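Local coordinates for protein MccF (Escherichia coli, PDB 4IIY) that confers self-immunity to microcin C7 and is probably a serine carboxypeptidase-like hydrolase of the S66 family, here bound to glutamyl sulfamoyl inosine, at residues Lys205-Ser210 with Arg220-Tyr225; Tyr225-Ala230 with Gly333-His338; Ile169-Glu174 with His340-Leu345. The protein carries 1 engineered substitution. All blocks are in the same frame, centred on the assembly; numbering follows the deposited sequence. Where two conformers were deposited one is given.

Contact 1: Lys205-Ser210 with Arg220-Tyr225; sequences KWSDES and RPKKLY. With 1EI (5'-O-(L-alpha-glutamylsulfamoyl)inosine), chain K.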
# COMPACT_ATOMS: atom_id res chain seq x y z
N LYS B 205 -26.21 12.56 -12.50
CA LYS B 205 -25.01 12.59 -13.33
C LYS B 205 -23.79 12.68 -12.43
O LYS B 205 -23.88 13.17 -11.30
CB LYS B 205 -25.03 13.80 -14.26
CG LYS B 205 -26.20 13.86 -15.23
CD LYS B 205 -26.02 12.86 -16.35
CE LYS B 205 -27.14 12.98 -17.37
NZ LYS B 205 -27.16 14.33 -18.00
N TRP B 206 -22.65 12.23 -12.95
CA TRP B 206 -21.40 12.27 -12.19
C TRP B 206 -20.24 12.45 -13.16
O TRP B 206 -20.40 12.31 -14.38
CB TRP B 206 -21.21 10.97 -11.39
CG TRP B 206 -21.08 9.76 -12.26
CD1 TRP B 206 -22.10 9.06 -12.88
CD2 TRP B 206 -19.86 9.11 -12.66
NE1 TRP B 206 -21.58 8.03 -13.61
CE2 TRP B 206 -20.22 8.04 -13.50
CE3 TRP B 206 -18.51 9.34 -12.39
CZ2 TRP B 206 -19.27 7.19 -14.06
CZ3 TRP B 206 -17.57 8.50 -12.95
CH2 TRP B 206 -17.96 7.44 -13.78
N SER B 207 -19.07 12.78 -12.63
CA SER B 207 -17.87 12.87 -13.45
C SER B 207 -16.64 12.54 -12.62
O SER B 207 -16.65 12.66 -11.39
CB SER B 207 -17.70 14.26 -14.05
OG SER B 207 -16.71 14.25 -15.08
N ASP B 208 -15.58 12.16 -13.32
CA ASP B 208 -14.28 11.95 -12.69
C ASP B 208 -13.15 12.66 -13.41
O ASP B 208 -11.99 12.42 -13.10
CB ASP B 208 -13.96 10.45 -12.54
CG ASP B 208 -13.83 9.74 -13.88
OD1 ASP B 208 -14.17 10.34 -14.93
OD2 ASP B 208 -13.41 8.55 -13.88
N GLU B 209 -13.46 13.54 -14.36
CA GLU B 209 -12.39 14.16 -15.14
C GLU B 209 -11.46 15.03 -14.31
O GLU B 209 -11.90 15.77 -13.43
CB GLU B 209 -12.97 14.98 -16.29
CG GLU B 209 -13.61 14.15 -17.38
CD GLU B 209 -13.73 14.93 -18.65
OE1 GLU B 209 -12.84 14.79 -19.52
OE2 GLU B 209 -14.68 15.72 -18.76
N SER B 210 -10.18 14.96 -14.63
CA SER B 210 -9.15 15.74 -13.97
C SER B 210 -8.91 17.05 -14.72
O SER B 210 -7.86 17.23 -15.34
CB SER B 210 -7.84 14.95 -13.89
OG SER B 210 -6.93 15.54 -12.97
N ARG B 220 -13.51 24.10 -19.58
CA ARG B 220 -14.67 23.65 -20.35
C ARG B 220 -15.44 22.73 -19.42
O ARG B 220 -14.87 22.22 -18.45
CB ARG B 220 -14.24 22.96 -21.66
CG ARG B 220 -13.20 21.85 -21.53
CD ARG B 220 -13.85 20.50 -21.31
NE ARG B 220 -12.87 19.44 -21.24
CZ ARG B 220 -13.16 18.20 -20.88
NH1 ARG B 220 -12.20 17.28 -20.82
NH2 ARG B 220 -14.41 17.89 -20.56
N PRO B 221 -16.74 22.54 -19.65
CA PRO B 221 -17.51 21.68 -18.75
C PRO B 221 -17.01 20.23 -18.74
O PRO B 221 -16.60 19.69 -19.77
CB PRO B 221 -18.93 21.75 -19.32
CG PRO B 221 -18.99 23.12 -19.95
CD PRO B 221 -17.61 23.36 -20.52
N LYS B 222 -17.01 19.63 -17.55
CA LYS B 222 -16.74 18.20 -17.42
C LYS B 222 -17.79 17.38 -18.17
O LYS B 222 -18.95 17.76 -18.24
CB LYS B 222 -16.72 17.77 -15.95
CG LYS B 222 -15.50 18.27 -15.19
CD LYS B 222 -15.53 17.82 -13.73
CE LYS B 222 -14.31 18.32 -12.97
NZ LYS B 222 -14.36 17.98 -11.51
N LYS B 223 -17.36 16.25 -18.72
CA LYS B 223 -18.27 15.21 -19.19
C LYS B 223 -19.16 14.80 -18.03
O LYS B 223 -18.68 14.56 -16.91
CB LYS B 223 -17.49 13.99 -19.69
CG LYS B 223 -16.70 14.21 -20.98
CD LYS B 223 -16.11 12.91 -21.54
CE LYS B 223 -14.99 12.35 -20.67
NZ LYS B 223 -14.39 11.11 -21.27
N LEU B 224 -20.46 14.74 -18.28
CA LEU B 224 -21.42 14.28 -17.28
C LEU B 224 -21.96 12.92 -17.68
O LEU B 224 -22.65 12.79 -18.70
CB LEU B 224 -22.56 15.27 -17.12
CG LEU B 224 -22.15 16.63 -16.57
CD1 LEU B 224 -23.30 17.62 -16.63
CD2 LEU B 224 -21.61 16.48 -15.16
N TYR B 225 -21.63 11.91 -16.89
CA TYR B 225 -22.03 10.54 -17.15
C TYR B 225 -23.35 10.22 -16.48
O TYR B 225 -23.59 10.63 -15.35
CB TYR B 225 -20.98 9.60 -16.58
CG TYR B 225 -19.61 9.70 -17.21
CD1 TYR B 225 -19.44 9.60 -18.58
CD2 TYR B 225 -18.48 9.87 -16.42
CE1 TYR B 225 -18.18 9.67 -19.16
CE2 TYR B 225 -17.22 9.95 -16.98
CZ TYR B 225 -17.08 9.85 -18.35
OH TYR B 225 -15.82 9.91 -18.92
O6 1EI K . -3.73 19.00 -9.73
C6 1EI K . -4.81 18.38 -9.66
N1 1EI K . -5.65 18.31 -10.72
C2 1EI K . -6.82 17.66 -10.66
N3 1EI K . -7.26 17.03 -9.55
C5 1EI K . -5.22 17.72 -8.41
C4 1EI K . -6.51 17.04 -8.43
N7 1EI K . -4.72 17.57 -7.17
C8 1EI K . -5.61 16.84 -6.45
N9 1EI K . -6.67 16.53 -7.21
C1' 1EI K . -7.84 15.74 -6.79
O4' 1EI K . -8.13 15.91 -5.41
C2' 1EI K . -7.52 14.27 -6.97
O2' 1EI K . -7.91 13.84 -8.27
C3' 1EI K . -8.32 13.61 -5.88
O3' 1EI K . -9.50 13.02 -6.45
C4' 1EI K . -8.75 14.72 -4.94
C5' 1EI K . -8.34 14.43 -3.50
O5' 1EI K . -6.92 14.35 -3.38
SBF 1EI K . -6.33 13.70 -2.12
OAE 1EI K . -5.06 14.33 -1.83
OAF 1EI K . -7.29 13.91 -1.07
NAQ 1EI K . -6.19 12.19 -2.43
C 1EI K . -5.84 11.22 -1.57
O 1EI K . -5.58 11.33 -0.37
CA 1EI K . -5.80 9.82 -2.13
N 1EI K . -6.04 9.84 -3.56
CB 1EI K . -4.47 9.17 -1.79
CG 1EI K . -4.65 7.68 -1.48
CD 1EI K . -4.75 6.88 -2.76
OE1 1EI K . -5.03 7.48 -3.83
OE2 1EI K . -4.54 5.66 -2.70
O HOH W 1 -13.63 9.52 -17.29
O HOH W 2 -13.88 15.26 -11.58
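Arg220 grips the carboxylate of Glu209 end-on with two nitrogens in a salt bridge, NH1 of Arg220 lying 2.9 Å from OE1 of Glu209 and NH2 of Arg220 2.8 Å from OE2. The second of these oxygens is doubly held, because the backbone N of Lys223 reaches OE2 of Glu209 at 2.7 Å in an almost straight bond, from the opposite face of the carboxylate plane to Arg220 NH2. Three N-H groups thus fix both the position and the rotation of the acid. Two residues earlier, the hydroxyl of Ser207 donates to the carbonyl O of Lys223 (OG to O, 2.7 Å); with OG anti to the backbone N of Ser207 (chi1 -167°), it is carried across to the other segment. Trp206 and Tyr225 then exchange two backbone bonds, N of Tyr225 to O of Trp206 being the shorter at 2.8 Å. CB of Tyr225 sits over one face of the five-membered ring of Trp206, 3.7 Å from its centroid in a CH-pi contact, while the two rings meet obliquely. A water bridges Asp208 OD1 and Tyr225 OH, and OD2 of Asp208 accepts from the backbone N of Leu305. The indole N-H is turned to the backbone O of Lys226. Together these bonds close a surface loop on a two-stranded antiparallel ribbon, and the loop beyond the first strand carries Ser210 to the inosine end of the ligand pocket.

Contact 2: Tyr225-Ala230 with Gly333-His338; sequences YKNNCA and GFDCSH. With 1EI (5'-O-(L-alpha-glutamylsulfamoyl)inosine), chain K.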
# COMPACT_ATOMS: atom_id res chain seq x y z
N TYR B 225 -21.63 11.91 -16.89
CA TYR B 225 -22.03 10.54 -17.15
C TYR B 225 -23.35 10.22 -16.48
O TYR B 225 -23.59 10.63 -15.35
CB TYR B 225 -20.98 9.60 -16.58
CG TYR B 225 -19.61 9.70 -17.21
CD1 TYR B 225 -19.44 9.60 -18.58
CD2 TYR B 225 -18.48 9.87 -16.42
CE1 TYR B 225 -18.18 9.67 -19.16
CE2 TYR B 225 -17.22 9.95 -16.98
CZ TYR B 225 -17.08 9.85 -18.35
OH TYR B 225 -15.82 9.91 -18.92
N LYS B 226 -24.19 9.45 -17.16
CA LYS B 226 -25.35 8.87 -16.49
C LYS B 226 -24.88 7.94 -15.37
O LYS B 226 -23.83 7.30 -15.48
CB LYS B 226 -26.23 8.11 -17.48
CG LYS B 226 -26.88 9.00 -18.53
CD LYS B 226 -28.12 9.70 -17.97
CE LYS B 226 -28.70 10.68 -18.99
NZ LYS B 226 -28.93 10.05 -20.32
N ASN B 227 -25.67 7.84 -14.31
CA ASN B 227 -25.27 6.99 -13.20
C ASN B 227 -25.40 5.52 -13.53
O ASN B 227 -26.50 5.01 -13.75
CB ASN B 227 -26.05 7.33 -11.94
CG ASN B 227 -25.29 6.97 -10.69
OD1 ASN B 227 -24.64 5.92 -10.63
ND2 ASN B 227 -25.31 7.86 -9.71
N ASN B 228 -24.26 4.83 -13.56
CA ASN B 228 -24.21 3.43 -13.95
C ASN B 228 -23.96 2.49 -12.78
O ASN B 228 -23.46 1.38 -12.95
CB ASN B 228 -23.14 3.22 -15.04
CG ASN B 228 -21.76 3.62 -14.58
OD1 ASN B 228 -21.59 4.33 -13.58
ND2 ASN B 228 -20.74 3.17 -15.31
N CYS B 229 -24.30 2.93 -11.57
CA CYS B 229 -24.25 2.10 -10.37
C CYS B 229 -25.02 0.79 -10.63
O CYS B 229 -26.09 0.83 -11.26
CB CYS B 229 -24.89 2.88 -9.22
SG CYS B 229 -24.75 2.19 -7.57
N ALA B 230 -24.52 -0.33 -10.13
CA ALA B 230 -25.16 -1.63 -10.34
C ALA B 230 -25.28 -2.36 -9.02
O ALA B 230 -24.37 -2.30 -8.18
CB ALA B 230 -24.38 -2.46 -11.34
N GLY B 333 -20.47 0.97 -7.49
CA GLY B 333 -20.56 2.33 -8.00
C GLY B 333 -21.31 3.31 -7.11
O GLY B 333 -21.95 4.23 -7.59
N PHE B 334 -21.23 3.12 -5.79
CA PHE B 334 -21.80 4.10 -4.87
C PHE B 334 -21.06 5.43 -4.99
O PHE B 334 -19.83 5.46 -5.14
CB PHE B 334 -21.74 3.55 -3.43
CG PHE B 334 -22.49 4.36 -2.40
CD1 PHE B 334 -23.82 4.71 -2.57
CD2 PHE B 334 -21.87 4.72 -1.22
CE1 PHE B 334 -24.50 5.43 -1.60
CE2 PHE B 334 -22.54 5.43 -0.24
CZ PHE B 334 -23.86 5.79 -0.43
N ASP B 335 -21.82 6.53 -4.94
CA ASP B 335 -21.26 7.87 -5.13
C ASP B 335 -20.72 8.44 -3.82
O ASP B 335 -21.15 9.49 -3.35
CB ASP B 335 -22.32 8.80 -5.73
CG ASP B 335 -22.73 8.37 -7.12
OD1 ASP B 335 -21.94 8.57 -8.06
OD2 ASP B 335 -23.84 7.80 -7.26
N CYS B 336 -19.75 7.73 -3.25
CA CYS B 336 -19.08 8.19 -2.04
C CYS B 336 -17.62 7.83 -2.21
O CYS B 336 -17.17 6.76 -1.77
CB CYS B 336 -19.71 7.56 -0.80
SG CYS B 336 -19.10 8.20 0.77
N SER B 337 -16.89 8.69 -2.91
CA SER B 337 -15.55 8.35 -3.38
C SER B 337 -14.88 9.63 -3.87
O SER B 337 -15.26 10.72 -3.44
CB SER B 337 -15.64 7.32 -4.50
OG SER B 337 -16.22 7.88 -5.66
N HIS B 338 -13.90 9.49 -4.75
CA HIS B 338 -13.22 10.64 -5.33
C HIS B 338 -13.98 11.25 -6.52
O HIS B 338 -13.57 12.30 -7.03
CB HIS B 338 -11.82 10.26 -5.81
CG HIS B 338 -10.82 10.03 -4.71
ND1 HIS B 338 -10.93 9.03 -3.77
CD2 HIS B 338 -9.65 10.66 -4.46
CE1 HIS B 338 -9.87 9.06 -2.98
NE2 HIS B 338 -9.08 10.04 -3.37
O6 1EI K . -3.73 19.00 -9.73
C6 1EI K . -4.81 18.38 -9.66
N1 1EI K . -5.65 18.31 -10.72
C2 1EI K . -6.82 17.66 -10.66
N3 1EI K . -7.26 17.03 -9.55
C5 1EI K . -5.22 17.72 -8.41
C4 1EI K . -6.51 17.04 -8.43
N7 1EI K . -4.72 17.57 -7.17
C8 1EI K . -5.61 16.84 -6.45
N9 1EI K . -6.67 16.53 -7.21
C1' 1EI K . -7.84 15.74 -6.79
O4' 1EI K . -8.13 15.91 -5.41
C2' 1EI K . -7.52 14.27 -6.97
O2' 1EI K . -7.91 13.84 -8.27
C3' 1EI K . -8.32 13.61 -5.88
O3' 1EI K . -9.50 13.02 -6.45
C4' 1EI K . -8.75 14.72 -4.94
C5' 1EI K . -8.34 14.43 -3.50
O5' 1EI K . -6.92 14.35 -3.38
SBF 1EI K . -6.33 13.70 -2.12
OAE 1EI K . -5.06 14.33 -1.83
OAF 1EI K . -7.29 13.91 -1.07
NAQ 1EI K . -6.19 12.19 -2.43
C 1EI K . -5.84 11.22 -1.57
O 1EI K . -5.58 11.33 -0.37
CA 1EI K . -5.80 9.82 -2.13
N 1EI K . -6.04 9.84 -3.56
CB 1EI K . -4.47 9.17 -1.79
CG 1EI K . -4.65 7.68 -1.48
CD 1EI K . -4.75 6.88 -2.76
OE1 1EI K . -5.03 7.48 -3.83
OE2 1EI K . -4.54 5.66 -2.70
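Cys229 and Gly333 bring their backbones within 4.4 Å, CA to CA, where the chain leaving strand 225-226 passes the end of strand 330-334, and the positive phi of Gly333 (109°) belongs to a conformation that suits a residue without a side chain. With no side chain at Gly333, the two chains can come this close. Between the side chains there is one clear polar bond: ND2 of Asn227 donates to OD2 of Asp335 at 2.9 Å, nearly straight. The acceptor lies in the amide plane, whereas the donor meets the syn side of OD2 somewhat out of the carboxylate plane, and the two flat groups stand 83° apart. ND2 of Asn227 also donates to the backbone O of Pro203. OD1 of Asn227 accepts both from the backbone N of Cys229, 3.2 Å away in an Asx turn, and from NZ of Lys302. Lys302 ties the group together: its NZ also makes a salt bridge with OD1 of Asp335 and a hydrogen bond with O of Gly333, which should favour a charged carboxylate. Asp335 is itself the centre of an inverse gamma turn, and the chain beyond it runs to His338, a predicted charge-relay residue. There the NE2 of His338 accepts from the amino N of the ligand at 3.1 Å, while its ND1 is bonded to Glu270. Strand 330-334 lies in the larger mixed sheet between strands 297-301 and 230-232; Ala230 bonds to Asp332 along that edge, and Phe334 meets Tyr200 edge-to-face.

Contact 3: Ile169-Glu174 with His340-Leu345; sequences IPSFGE and HPMLTL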
# COMPACT_ATOMS: atom_id res chain seq x y z
N ILE B 169 -11.33 21.45 0.14
CA ILE B 169 -10.74 21.85 -1.14
C ILE B 169 -11.27 21.04 -2.33
O ILE B 169 -11.87 21.61 -3.25
CB ILE B 169 -9.19 21.90 -1.06
CG1 ILE B 169 -8.76 22.93 -0.00
CG2 ILE B 169 -8.58 22.21 -2.42
CD1 ILE B 169 -7.25 22.99 0.24
N PRO B 170 -11.09 19.71 -2.34
CA PRO B 170 -11.59 18.99 -3.52
C PRO B 170 -13.11 19.00 -3.61
O PRO B 170 -13.65 19.10 -4.71
CB PRO B 170 -11.07 17.56 -3.30
CG PRO B 170 -10.87 17.44 -1.83
CD PRO B 170 -10.43 18.82 -1.38
N SER B 171 -13.80 18.92 -2.48
CA SER B 171 -15.25 18.75 -2.55
C SER B 171 -16.01 20.06 -2.70
O SER B 171 -16.90 20.19 -3.55
CB SER B 171 -15.76 17.99 -1.32
OG SER B 171 -15.04 16.79 -1.11
N PHE B 172 -15.70 21.03 -1.85
CA PHE B 172 -16.44 22.29 -1.88
C PHE B 172 -15.82 23.35 -2.77
O PHE B 172 -16.45 24.38 -3.01
CB PHE B 172 -16.74 22.80 -0.46
CG PHE B 172 -17.72 21.94 0.28
CD1 PHE B 172 -18.97 21.69 -0.26
CD2 PHE B 172 -17.40 21.34 1.49
CE1 PHE B 172 -19.89 20.88 0.40
CE2 PHE B 172 -18.31 20.55 2.15
CZ PHE B 172 -19.55 20.31 1.61
N GLY B 173 -14.61 23.11 -3.27
CA GLY B 173 -14.02 23.96 -4.29
C GLY B 173 -14.35 23.53 -5.71
O GLY B 173 -13.95 24.18 -6.67
N GLU B 174 -15.08 22.42 -5.85
CA GLU B 174 -15.59 21.98 -7.15
C GLU B 174 -16.52 23.04 -7.74
O GLU B 174 -17.36 23.61 -7.04
CB GLU B 174 -16.32 20.64 -6.97
CG GLU B 174 -17.03 20.08 -8.21
CD GLU B 174 -16.09 19.61 -9.31
OE1 GLU B 174 -14.85 19.72 -9.16
OE2 GLU B 174 -16.61 19.12 -10.34
N HIS B 340 -17.22 13.12 -8.50
CA HIS B 340 -18.17 14.19 -8.18
C HIS B 340 -19.52 13.87 -8.80
O HIS B 340 -19.58 13.43 -9.95
CB HIS B 340 -17.68 15.54 -8.70
CG HIS B 340 -16.44 16.03 -8.03
ND1 HIS B 340 -16.46 16.74 -6.85
CD2 HIS B 340 -15.14 15.87 -8.36
CE1 HIS B 340 -15.21 17.01 -6.49
NE2 HIS B 340 -14.39 16.49 -7.39
N PRO B 341 -20.62 14.11 -8.07
CA PRO B 341 -20.69 14.61 -6.70
C PRO B 341 -20.44 13.50 -5.69
O PRO B 341 -20.40 12.32 -6.04
CB PRO B 341 -22.13 15.11 -6.60
CG PRO B 341 -22.89 14.15 -7.46
CD PRO B 341 -21.96 13.81 -8.61
N MET B 342 -20.28 13.89 -4.43
CA MET B 342 -19.96 12.96 -3.37
C MET B 342 -21.03 13.02 -2.28
O MET B 342 -21.38 14.10 -1.81
CB MET B 342 -18.61 13.32 -2.77
CG MET B 342 -18.11 12.31 -1.77
SD MET B 342 -16.74 12.94 -0.78
CE MET B 342 -16.29 11.38 -0.03
N LEU B 343 -21.55 11.85 -1.89
CA LEU B 343 -22.49 11.74 -0.79
C LEU B 343 -21.72 11.62 0.53
O LEU B 343 -20.55 11.24 0.54
CB LEU B 343 -23.37 10.51 -0.98
CG LEU B 343 -24.11 10.46 -2.32
CD1 LEU B 343 -24.78 9.10 -2.54
CD2 LEU B 343 -25.14 11.58 -2.42
N THR B 344 -22.38 11.94 1.63
CA THR B 344 -21.81 11.84 2.98
C THR B 344 -22.30 10.54 3.64
O THR B 344 -23.51 10.27 3.64
CB THR B 344 -22.21 13.07 3.82
OG1 THR B 344 -21.54 14.23 3.30
CG2 THR B 344 -21.80 12.88 5.27
N LEU B 345 -21.37 9.76 4.20
CA LEU B 345 -21.67 8.44 4.76
C LEU B 345 -21.11 8.29 6.17
O LEU B 345 -19.89 8.36 6.37
CB LEU B 345 -21.04 7.37 3.87
CG LEU B 345 -21.22 5.92 4.30
CD1 LEU B 345 -22.66 5.48 4.12
CD2 LEU B 345 -20.28 5.01 3.52
O HOH W 3 -18.29 18.16 -5.19
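The imidazole of His340 has the carboxylate of Glu174 stacked on one face, their planes only 7° apart, with CD of Glu174 3.7 Å above the plane and over the centre of the ring. CG of Glu174 joins the same face in a CH-pi contact, 4.0 Å from the ring centroid. A bend at chi2 of Glu174 (69°) folds the carboxylate back over the imidazole. At the ring edge, CE1 of His340 comes to 3.2 Å from the carbonyl O of Pro170, and a water in the ring plane joins ND1 of His340 (2.8 Å) to the backbone O of Ser171. Further along, SD of Met342 lies 4.2 Å from OG of Ser171, whose hydroxyl is bonded to the N of Ala167. Pro170 also lines the ligand pocket, so this short helix borders both the ligand and the loop that follows His338. Neither carboxylate oxygen depends on the histidine: OE1 of Glu174 forms a salt bridge with Arg62, and OE2 forms one with Lys222. These two cations would be expected to favour the ionised form of the buried acid, leaving it to meet His340 through its flat face while its oxygens serve the charges around it.

Contact 1 lies at the surface and relies on charge and on paired backbones, whereas contacts 2 and 3 are buried: contact 2 has a single direct hydrogen bond across it, and contact 3 rests on a stacked carboxylate and imidazole with a bridging water. Tyr225 belongs to both contact 1 and contact 2, so the small ribbon leads directly into the chain that skirts the larger sheet. Contacts 2 and 3 take neighbouring parts of the chain that runs from strand 330-334 to strand 345-347, joined by the backbone bond between Asp335 and Leu343. Contact 3 meets contact 1 through Lys222 with Glu174 and Ser207 with His340. Each holds one ligand-pocket residue: Ser210, His338 and Pro170 respectively.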